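Local coordinates for protein manganese-containing pseudocatalase (Thermus thermophilus, PDB 2V8T) that probably breaks down hydrogen peroxide into water and oxygen at a pair of manganese ions, as a manganese catalase of the ferritin-like clan, at residues A24-L29 with E75-T80; K16-N21 with A114-G119; P20-A25 with T169-A174. One frame throughout, in Å; residues are numbered along the deposited sequence. Where two conformers were deposited one is given.

Contact 1 (A24-L29 with E75-T80); sequences AAVQAL and ELVAAT
Val77, on the long helix 57-85 of this ferritin-like protein, meets Val26 and Leu29 of the helical segment 24-29 through its two methyl groups, a small example of apolar packing near a metal site. From the backbone the CB is directed toward 24-29, and there the chain forks. CG1, anti to the backbone N (chi1 -179°), lands in the angle between Val26 and Leu29. Val77 CG1 lies 3.8 Å from Val26 CG1. The same methyl touches backbone as well: Val77 CG1 is 4.0 Å from Val26 O. Leu29 C is equally far from it, and the CB of Leu29 completes this shallow seat, 4.3 Å from Val77 CG1. The other branch, Val77 CG2, takes the place beside the backbone N and looks at a carbonyl, 4.1 Å from Leu29 O. Val26 has the same rotamer, and the two valines cross at a slant, CG1 against CG1.

One turn further along, Thr80 presents its methyl, CG2, to Val26 CG1 at 4.2 Å. Its hydroxyl is turned back into its own helix, where Thr80 OG1 donates to Leu76 O over 3.0 Å. That oxygen also takes the helical bond from Thr80 N; the two donors arrive from opposite faces of the carbonyl plane, OG1 tilted 31° from it. Met177 and Leu181 of helix 172-200 extend the apolar cluster.

No hydrogen bond joins the two segments. The manganese ligands Glu36 and His73 have side chains within about 5 Å of that of Val77, and Leu29 shares a backbone hydrogen bond with Glu36. Methyl groups and a threonine whose polar atom is satisfied within its helix therefore give a buried, uncharged lining just behind the first coordination shell.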
loop_
_atom_site.group_PDB
_atom_site.type_symbol
_atom_site.label_atom_id
_atom_site.label_comp_id
_atom_site.label_asym_id
_atom_site.label_seq_id
_atom_site.Cartn_x
_atom_site.Cartn_y
_atom_site.Cartn_z
ATOM N N ALA A 24 10.723 -18.535 -3.042
ATOM C CA ALA A 24 9.687 -17.536 -3.322
ATOM C C ALA A 24 8.313 -18.054 -2.978
ATOM O O ALA A 24 7.466 -17.288 -2.509
ATOM C CB ALA A 24 9.759 -17.108 -4.789
ATOM N N ALA A 25 8.044 -19.358 -3.213
ATOM C CA ALA A 25 6.750 -19.928 -2.875
ATOM C C ALA A 25 6.589 -20.040 -1.334
ATOM O O ALA A 25 5.554 -19.719 -0.773
ATOM C CB ALA A 25 6.591 -21.308 -3.528
ATOM N N VAL A 26 7.661 -20.523 -0.685
ATOM C CA VAL A 26 7.636 -20.674 0.766
ATOM C C VAL A 26 7.445 -19.326 1.472
ATOM O O VAL A 26 6.886 -19.269 2.567
ATOM C CB VAL A 26 8.879 -21.461 1.267
ATOM C CG1 VAL A 26 8.916 -21.506 2.793
ATOM C CG2 VAL A 26 8.843 -22.884 0.696
ATOM N N GLN A 27 7.855 -18.216 0.823
ATOM C CA GLN A 27 7.553 -16.904 1.385
ATOM C C GLN A 27 6.076 -16.712 1.702
ATOM O O GLN A 27 5.759 -15.970 2.632
ATOM C CB GLN A 27 8.044 -15.781 0.465
ATOM C CG GLN A 27 9.539 -15.523 0.489
ATOM C CD GLN A 27 10.113 -14.789 1.681
ATOM O OE1 GLN A 27 11.355 -14.648 1.775
ATOM N NE2 GLN A 27 9.294 -14.296 2.597
ATOM N N ALA A 28 5.155 -17.310 0.928
ATOM C CA ALA A 28 3.745 -17.168 1.284
ATOM C C ALA A 28 3.463 -17.583 2.721
ATOM O O ALA A 28 2.565 -17.050 3.376
ATOM C CB ALA A 28 2.851 -18.011 0.357
ATOM N N LEU A 29 4.212 -18.577 3.187
ATOM C CA LEU A 29 4.042 -19.164 4.505
ATOM C C LEU A 29 4.732 -18.354 5.598
ATOM O O LEU A 29 4.594 -18.666 6.780
ATOM C CB LEU A 29 4.557 -20.613 4.523
ATOM C CG LEU A 29 4.031 -21.484 3.367
ATOM C CD1 LEU A 29 4.541 -22.909 3.553
ATOM C CD2 LEU A 29 2.508 -21.438 3.267
ATOM N N GLU A 75 10.571 -18.205 12.754
ATOM C CA GLU A 75 11.986 -18.594 12.734
ATOM C C GLU A 75 12.207 -19.805 11.828
ATOM O O GLU A 75 13.137 -19.853 11.029
ATOM C CB GLU A 75 12.410 -18.868 14.187
ATOM C CG GLU A 75 13.866 -19.211 14.310
ATOM C CD GLU A 75 14.285 -19.614 15.728
ATOM O OE1 GLU A 75 13.364 -19.949 16.562
ATOM O OE2 GLU A 75 15.511 -19.610 15.970
ATOM N N LEU A 76 11.340 -20.825 11.991
ATOM C CA LEU A 76 11.499 -22.071 11.227
ATOM C C LEU A 76 11.280 -21.846 9.717
ATOM O O LEU A 76 11.992 -22.397 8.887
ATOM C CB LEU A 76 10.542 -23.115 11.780
ATOM C CG LEU A 76 10.677 -24.523 11.186
ATOM C CD1 LEU A 76 12.041 -25.120 11.604
ATOM C CD2 LEU A 76 9.552 -25.403 11.666
ATOM N N VAL A 77 10.230 -21.055 9.379
ATOM C CA VAL A 77 9.982 -20.790 7.962
ATOM C C VAL A 77 11.119 -19.943 7.376
ATOM O O VAL A 77 11.574 -20.233 6.250
ATOM C CB VAL A 77 8.600 -20.150 7.748
ATOM C CG1 VAL A 77 8.390 -19.918 6.245
ATOM C CG2 VAL A 77 7.499 -21.076 8.281
ATOM N N ALA A 78 11.608 -18.932 8.109
ATOM C CA ALA A 78 12.731 -18.171 7.623
ATOM C C ALA A 78 13.943 -19.086 7.376
ATOM O O ALA A 78 14.660 -18.922 6.388
ATOM C CB ALA A 78 13.072 -17.044 8.575
ATOM N N ALA A 79 14.196 -20.025 8.298
ATOM C CA ALA A 79 15.321 -20.957 8.134
ATOM C C ALA A 79 15.175 -21.806 6.888
ATOM O O ALA A 79 16.171 -22.138 6.228
ATOM C CB ALA A 79 15.481 -21.833 9.374
ATOM N N THR A 80 13.940 -22.198 6.566
ATOM C CA THR A 80 13.670 -22.974 5.381
ATOM C C THR A 80 13.992 -22.162 4.111
ATOM O O THR A 80 14.661 -22.635 3.198
ATOM C CB THR A 80 12.192 -23.427 5.384
ATOM O OG1 THR A 80 11.929 -24.204 6.555
ATOM C CG2 THR A 80 11.853 -24.241 4.174
#

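Contact 2 (K16-N21 with A114-G119); sequences KEQDPN and AHFIAG. With SO4 (sulfate ion), chain H.
Pro20 and Phe116 meet where the first turn of helix 20-26 approaches the short helical turn 114-117, and the beginning of that first helix is a clear N-cap: Asp19 occupies the cap position, its OD1 accepting from Ala22 N while its OD2 forms a salt bridge with Lys108 of the third subunit, and Pro20 follows as the first helical residue. The closer packing is here. Pro20 CB stands 4.1 Å from Phe116 CE2, its CG equally far from Phe116 CZ, and the two side chains cross at about a right angle, with Pro20 CB near the ring plane, at the edge. Phe116 reaches this edge with CG anti to its carbonyl carbon (chi1 -62°), while Phe106 makes an edge-to-face stack with the same ring and Leu85 of helix 57-85 adds an apolar wall.

Away from the proline the contact thins. In one of its two deposited conformers, Gln18 brings NE2 to 4.3 Å from Phe116 CE1, also at the ring edge; its polar bond goes instead to Leu85 O, so the amide merely passes the ring. On the other flank a water is held 2.8 Å from His115 ND1, in the plane of the imidazole, and makes at most a weak contact with Pro20 O.

Farther out, Lys16 and Glu17 are exposed, and a sulfate, probably from the crystallisation liquor, sits beside Lys16. The Lys16 chain, bent at chi3 (-70°), curls its methylenes about the anion, with CE 3.6 Å from sulfate O2. That same oxygen accepts the backbone N-H of Lys16, N to O2 2.9 Å, in a nearly straight bond of 167°.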
loop_
_atom_site.group_PDB
_atom_site.type_symbol
_atom_site.label_atom_id
_atom_site.label_comp_id
_atom_site.label_asym_id
_atom_site.label_seq_id
_atom_site.Cartn_x
_atom_site.Cartn_y
_atom_site.Cartn_z
ATOM N N LYS A 16 20.362 -29.796 -1.625
ATOM C CA LYS A 16 21.479 -30.077 -2.536
ATOM C C LYS A 16 22.017 -28.851 -3.218
ATOM O O LYS A 16 23.218 -28.781 -3.526
ATOM C CB LYS A 16 21.062 -31.115 -3.548
ATOM C CG LYS A 16 20.812 -32.494 -2.975
ATOM C CD LYS A 16 20.293 -33.519 -4.003
ATOM C CE LYS A 16 18.855 -33.245 -4.458
ATOM N NZ LYS A 16 18.368 -34.153 -5.567
ATOM N N GLU A 17 21.173 -27.848 -3.503
ATOM C CA GLU A 17 21.586 -26.638 -4.185
ATOM C C GLU A 17 20.491 -25.577 -3.988
ATOM O O GLU A 17 19.377 -25.899 -3.566
ATOM C CB GLU A 17 21.931 -26.821 -5.647
ATOM C CG GLU A 17 20.780 -27.219 -6.416
ATOM C CD GLU A 17 21.162 -27.462 -7.917
ATOM O OE1 GLU A 17 22.302 -27.194 -8.339
ATOM O OE2 GLU A 17 20.289 -27.890 -8.666
ATOM N N GLN A 18 20.801 -24.364 -4.337
ATOM C CA GLN A 18 19.857 -23.288 -4.203
ATOM C C GLN A 18 18.626 -23.547 -5.082
ATOM O O GLN A 18 18.731 -24.055 -6.199
ATOM C CB GLN A 18 20.409 -21.905 -4.677
ATOM C CG GLN A 18 21.445 -21.396 -3.775
ATOM C CD GLN A 18 22.332 -20.338 -4.437
ATOM O OE1 GLN A 18 23.048 -20.663 -5.407
ATOM N NE2 GLN A 18 22.264 -19.106 -3.992
ATOM N N ASP A 19 17.468 -23.094 -4.576
ATOM C CA ASP A 19 16.206 -23.197 -5.313
ATOM C C ASP A 19 15.435 -21.911 -5.075
ATOM O O ASP A 19 14.557 -21.824 -4.190
ATOM C CB ASP A 19 15.417 -24.421 -4.916
ATOM C CG ASP A 19 14.211 -24.652 -5.851
ATOM O OD1 ASP A 19 13.747 -23.707 -6.524
ATOM O OD2 ASP A 19 13.739 -25.826 -5.845
ATOM N N PRO A 20 15.744 -20.857 -5.853
ATOM C CA PRO A 20 15.117 -19.561 -5.638
ATOM C C PRO A 20 13.602 -19.605 -5.704
ATOM O O PRO A 20 12.923 -19.022 -4.861
ATOM C CB PRO A 20 15.738 -18.675 -6.744
ATOM C CG PRO A 20 17.127 -19.292 -6.945
ATOM C CD PRO A 20 16.852 -20.791 -6.843
ATOM N N ASN A 21 13.041 -20.241 -6.746
ATOM C CA ASN A 21 11.597 -20.216 -6.875
ATOM C C ASN A 21 10.894 -21.015 -5.763
ATOM O O ASN A 21 9.783 -20.662 -5.351
ATOM C CB ASN A 21 11.133 -20.641 -8.256
ATOM C CG ASN A 21 11.434 -19.598 -9.321
ATOM O OD1 ASN A 21 11.807 -18.447 -9.010
ATOM N ND2 ASN A 21 11.208 -19.968 -10.574
ATOM N N ALA A 114 14.139 -9.724 -5.434
ATOM C CA ALA A 114 14.395 -9.012 -4.188
ATOM C C ALA A 114 15.231 -9.842 -3.218
ATOM O O ALA A 114 16.043 -9.275 -2.488
ATOM C CB ALA A 114 13.102 -8.564 -3.538
ATOM N N HIS A 115 15.043 -11.168 -3.201
ATOM C CA HIS A 115 15.864 -12.038 -2.369
ATOM C C HIS A 115 17.351 -11.812 -2.552
ATOM O O HIS A 115 18.126 -12.078 -1.641
ATOM C CB HIS A 115 15.561 -13.512 -2.702
ATOM C CG HIS A 115 14.377 -14.065 -2.024
ATOM N ND1 HIS A 115 13.674 -15.126 -2.594
ATOM C CD2 HIS A 115 13.862 -13.801 -0.793
ATOM C CE1 HIS A 115 12.757 -15.461 -1.688
ATOM N NE2 HIS A 115 12.832 -14.693 -0.586
ATOM N N PHE A 116 17.756 -11.393 -3.783
ATOM C CA PHE A 116 19.150 -11.252 -4.164
ATOM C C PHE A 116 19.620 -9.797 -4.241
ATOM O O PHE A 116 20.814 -9.563 -4.324
ATOM C CB PHE A 116 19.388 -11.966 -5.498
ATOM C CG PHE A 116 19.110 -13.423 -5.403
ATOM C CD1 PHE A 116 20.147 -14.259 -4.937
ATOM C CD2 PHE A 116 17.894 -13.945 -5.727
ATOM C CE1 PHE A 116 19.966 -15.585 -4.741
ATOM C CE2 PHE A 116 17.664 -15.333 -5.509
ATOM C CZ PHE A 116 18.739 -16.110 -5.008
ATOM N N ILE A 117 18.701 -8.842 -4.270
ATOM C CA ILE A 117 19.021 -7.409 -4.322
ATOM C C ILE A 117 18.851 -6.778 -2.944
ATOM O O ILE A 117 19.801 -6.287 -2.354
ATOM C CB ILE A 117 18.178 -6.684 -5.399
ATOM C CG1 ILE A 117 18.380 -7.293 -6.790
ATOM C CG2 ILE A 117 18.498 -5.184 -5.359
ATOM C CD1 ILE A 117 17.381 -6.808 -7.820
ATOM N N ALA A 118 17.634 -6.780 -2.431
ATOM C CA ALA A 118 17.382 -6.257 -1.092
ATOM C C ALA A 118 17.949 -7.182 -0.016
ATOM O O ALA A 118 18.531 -6.750 0.968
ATOM C CB ALA A 118 15.881 -6.082 -0.849
ATOM N N GLY A 119 17.664 -8.468 -0.146
ATOM C CA GLY A 119 18.275 -9.446 0.716
ATOM C C GLY A 119 19.647 -9.822 0.198
ATOM O O GLY A 119 19.941 -9.707 -0.992
HETATM S S SO4 H . 16.857 -30.195 -2.765
HETATM O O1 SO4 H . 17.670 -29.623 -3.850
HETATM O O2 SO4 H . 17.725 -30.986 -1.905
HETATM O O3 SO4 H . 16.268 -29.109 -1.980
HETATM O O4 SO4 H . 15.799 -31.029 -3.325
HETATM O O HOH W 1 14.291 -15.928 -5.251
#

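Contact 3 (P20-A25 with T169-A174); sequences PNAAAA and TDNPVA. With SO4 (sulfate ion), chain H.
Ala22 and Thr169 bring the two backbones within 5.9 Å, CA to CA, where one turn of helix 20-26 faces the non-helical link 169-171 that leads into helix 172-200, a bundle helix of the ferritin-like fold. Methyl groups meet at this close approach. Thr169, with OG1 between its backbone N and carbonyl carbon (chi1 57°), keeps CG2 for the neighbour: Thr169 CG2 lies 4.0 Å from Ala22 CB and reaches on to Ala25 CB at 4.3 Å. Its hydroxyl is spent on Val165 O, in the helix just before.

Asn171 holds the N-cap position of helix 172-200, yet its side chain makes no capping bond. It reaches across instead. Asn171 OD1 rests 3.4 Å from Ala22 CB, a plain packing contact, and ND2 is shared between Asp19 OD2 and a sulfate that is probably a crystallisation guest. Putting an alanine in place of Asn171 would probably leave Asp19 without this amide donor, the sulfate with one bond fewer, and a gap beside the Ala22 methyl. Lys108 of the third subunit packs on both Ala22 and Thr169, so this junction also borders a subunit interface. On the anion's side, Pro172 CD comes 3.4 Å from sulfate O4, and Asn171 ND2 donates to sulfate O3 at 3.0 Å with an angle of 158°.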
loop_
_atom_site.group_PDB
_atom_site.type_symbol
_atom_site.label_atom_id
_atom_site.label_comp_id
_atom_site.label_asym_id
_atom_site.label_seq_id
_atom_site.Cartn_x
_atom_site.Cartn_y
_atom_site.Cartn_z
ATOM N N PRO A 20 15.744 -20.857 -5.853
ATOM C CA PRO A 20 15.117 -19.561 -5.638
ATOM C C PRO A 20 13.602 -19.605 -5.704
ATOM O O PRO A 20 12.923 -19.022 -4.861
ATOM C CB PRO A 20 15.738 -18.675 -6.744
ATOM C CG PRO A 20 17.127 -19.292 -6.945
ATOM C CD PRO A 20 16.852 -20.791 -6.843
ATOM N N ASN A 21 13.041 -20.241 -6.746
ATOM C CA ASN A 21 11.597 -20.216 -6.875
ATOM C C ASN A 21 10.894 -21.015 -5.763
ATOM O O ASN A 21 9.783 -20.662 -5.351
ATOM C CB ASN A 21 11.133 -20.641 -8.256
ATOM C CG ASN A 21 11.434 -19.598 -9.321
ATOM O OD1 ASN A 21 11.807 -18.447 -9.010
ATOM N ND2 ASN A 21 11.208 -19.968 -10.574
ATOM N N ALA A 22 11.528 -22.084 -5.252
ATOM C CA ALA A 22 10.973 -22.735 -4.057
ATOM C C ALA A 22 10.935 -21.745 -2.886
ATOM O O ALA A 22 9.933 -21.662 -2.169
ATOM C CB ALA A 22 11.756 -23.961 -3.688
ATOM N N ALA A 23 12.031 -21.011 -2.682
ATOM C CA ALA A 23 12.066 -20.012 -1.617
ATOM C C ALA A 23 10.933 -18.987 -1.788
ATOM O O ALA A 23 10.300 -18.561 -0.827
ATOM C CB ALA A 23 13.415 -19.324 -1.590
ATOM N N ALA A 24 10.723 -18.535 -3.042
ATOM C CA ALA A 24 9.687 -17.536 -3.322
ATOM C C ALA A 24 8.313 -18.054 -2.978
ATOM O O ALA A 24 7.466 -17.288 -2.509
ATOM C CB ALA A 24 9.759 -17.108 -4.789
ATOM N N ALA A 25 8.044 -19.358 -3.213
ATOM C CA ALA A 25 6.750 -19.928 -2.875
ATOM C C ALA A 25 6.589 -20.040 -1.334
ATOM O O ALA A 25 5.554 -19.719 -0.773
ATOM C CB ALA A 25 6.591 -21.308 -3.528
ATOM N N THR A 169 6.513 -27.772 -4.095
ATOM C CA THR A 169 7.932 -27.804 -3.749
ATOM C C THR A 169 8.275 -29.239 -3.369
ATOM O O THR A 169 7.755 -29.739 -2.401
ATOM C CB THR A 169 8.296 -26.797 -2.580
ATOM O OG1 THR A 169 7.511 -27.078 -1.429
ATOM C CG2 THR A 169 8.095 -25.317 -3.057
ATOM N N ASP A 170 9.255 -29.846 -4.031
ATOM C CA ASP A 170 9.725 -31.146 -3.707
ATOM C C ASP A 170 10.959 -31.161 -2.795
ATOM O O ASP A 170 11.427 -32.226 -2.430
ATOM C CB ASP A 170 9.957 -31.994 -4.972
ATOM C CG ASP A 170 11.034 -31.490 -5.869
ATOM O OD1 ASP A 170 11.732 -30.477 -5.567
ATOM O OD2 ASP A 170 11.218 -32.070 -6.980
ATOM N N ASN A 171 11.416 -30.016 -2.379
ATOM C CA ASN A 171 12.626 -29.920 -1.622
ATOM C C ASN A 171 12.406 -30.485 -0.214
ATOM O O ASN A 171 11.509 -30.024 0.492
ATOM C CB ASN A 171 13.040 -28.435 -1.464
ATOM C CG ASN A 171 13.028 -27.692 -2.734
ATOM O OD1 ASN A 171 11.916 -27.294 -3.166
ATOM N ND2 ASN A 171 14.157 -27.499 -3.362
ATOM N N PRO A 172 13.248 -31.423 0.240
ATOM C CA PRO A 172 13.041 -31.957 1.612
ATOM C C PRO A 172 12.995 -30.916 2.687
ATOM O O PRO A 172 12.263 -31.081 3.672
ATOM C CB PRO A 172 14.213 -32.949 1.769
ATOM C CG PRO A 172 14.411 -33.458 0.342
ATOM C CD PRO A 172 14.245 -32.225 -0.520
ATOM N N VAL A 173 13.781 -29.828 2.592
ATOM C CA VAL A 173 13.749 -28.843 3.666
ATOM C C VAL A 173 12.333 -28.250 3.802
ATOM O O VAL A 173 11.833 -28.025 4.907
ATOM C CB VAL A 173 14.838 -27.783 3.513
ATOM C CG1 VAL A 173 14.621 -26.851 2.317
ATOM C CG2 VAL A 173 15.020 -27.007 4.788
ATOM N N ALA A 174 11.712 -27.966 2.658
ATOM C CA ALA A 174 10.357 -27.431 2.667
ATOM C C ALA A 174 9.349 -28.465 3.112
ATOM O O ALA A 174 8.426 -28.162 3.868
ATOM C CB ALA A 174 9.992 -26.894 1.271
HETATM S S SO4 H . 16.857 -30.195 -2.765
HETATM O O1 SO4 H . 17.670 -29.623 -3.850
HETATM O O2 SO4 H . 17.725 -30.986 -1.905
HETATM O O3 SO4 H . 16.268 -29.109 -1.980
HETATM O O4 SO4 H . 15.799 -31.029 -3.325
#

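All three contacts use helix 20-26, each with a different partner. Contact 1 is the core member, its centre about 7 Å from that of the chain and close to the manganese site; apolar side chains meet across it, with no hydrogen bond between the segments. Contact 3, buried but farther out, pairs methyl packing with an amide. Contact 2, the outermost, its centre about 19 Å from the chain's, sets an aromatic edge against a proline, beside a water, with exposed charged residues farther along the segment. Contacts 2 and 3 share the sulfate and the third subunit as neighbours. A probable hydrogen bond, Gln27 OE1 to His115 NE2 at 2.8 Å, joins contacts 1 and 2; Thr80 CG2, packed 3.8 Å from Ala174 CA, joins 1 and 3.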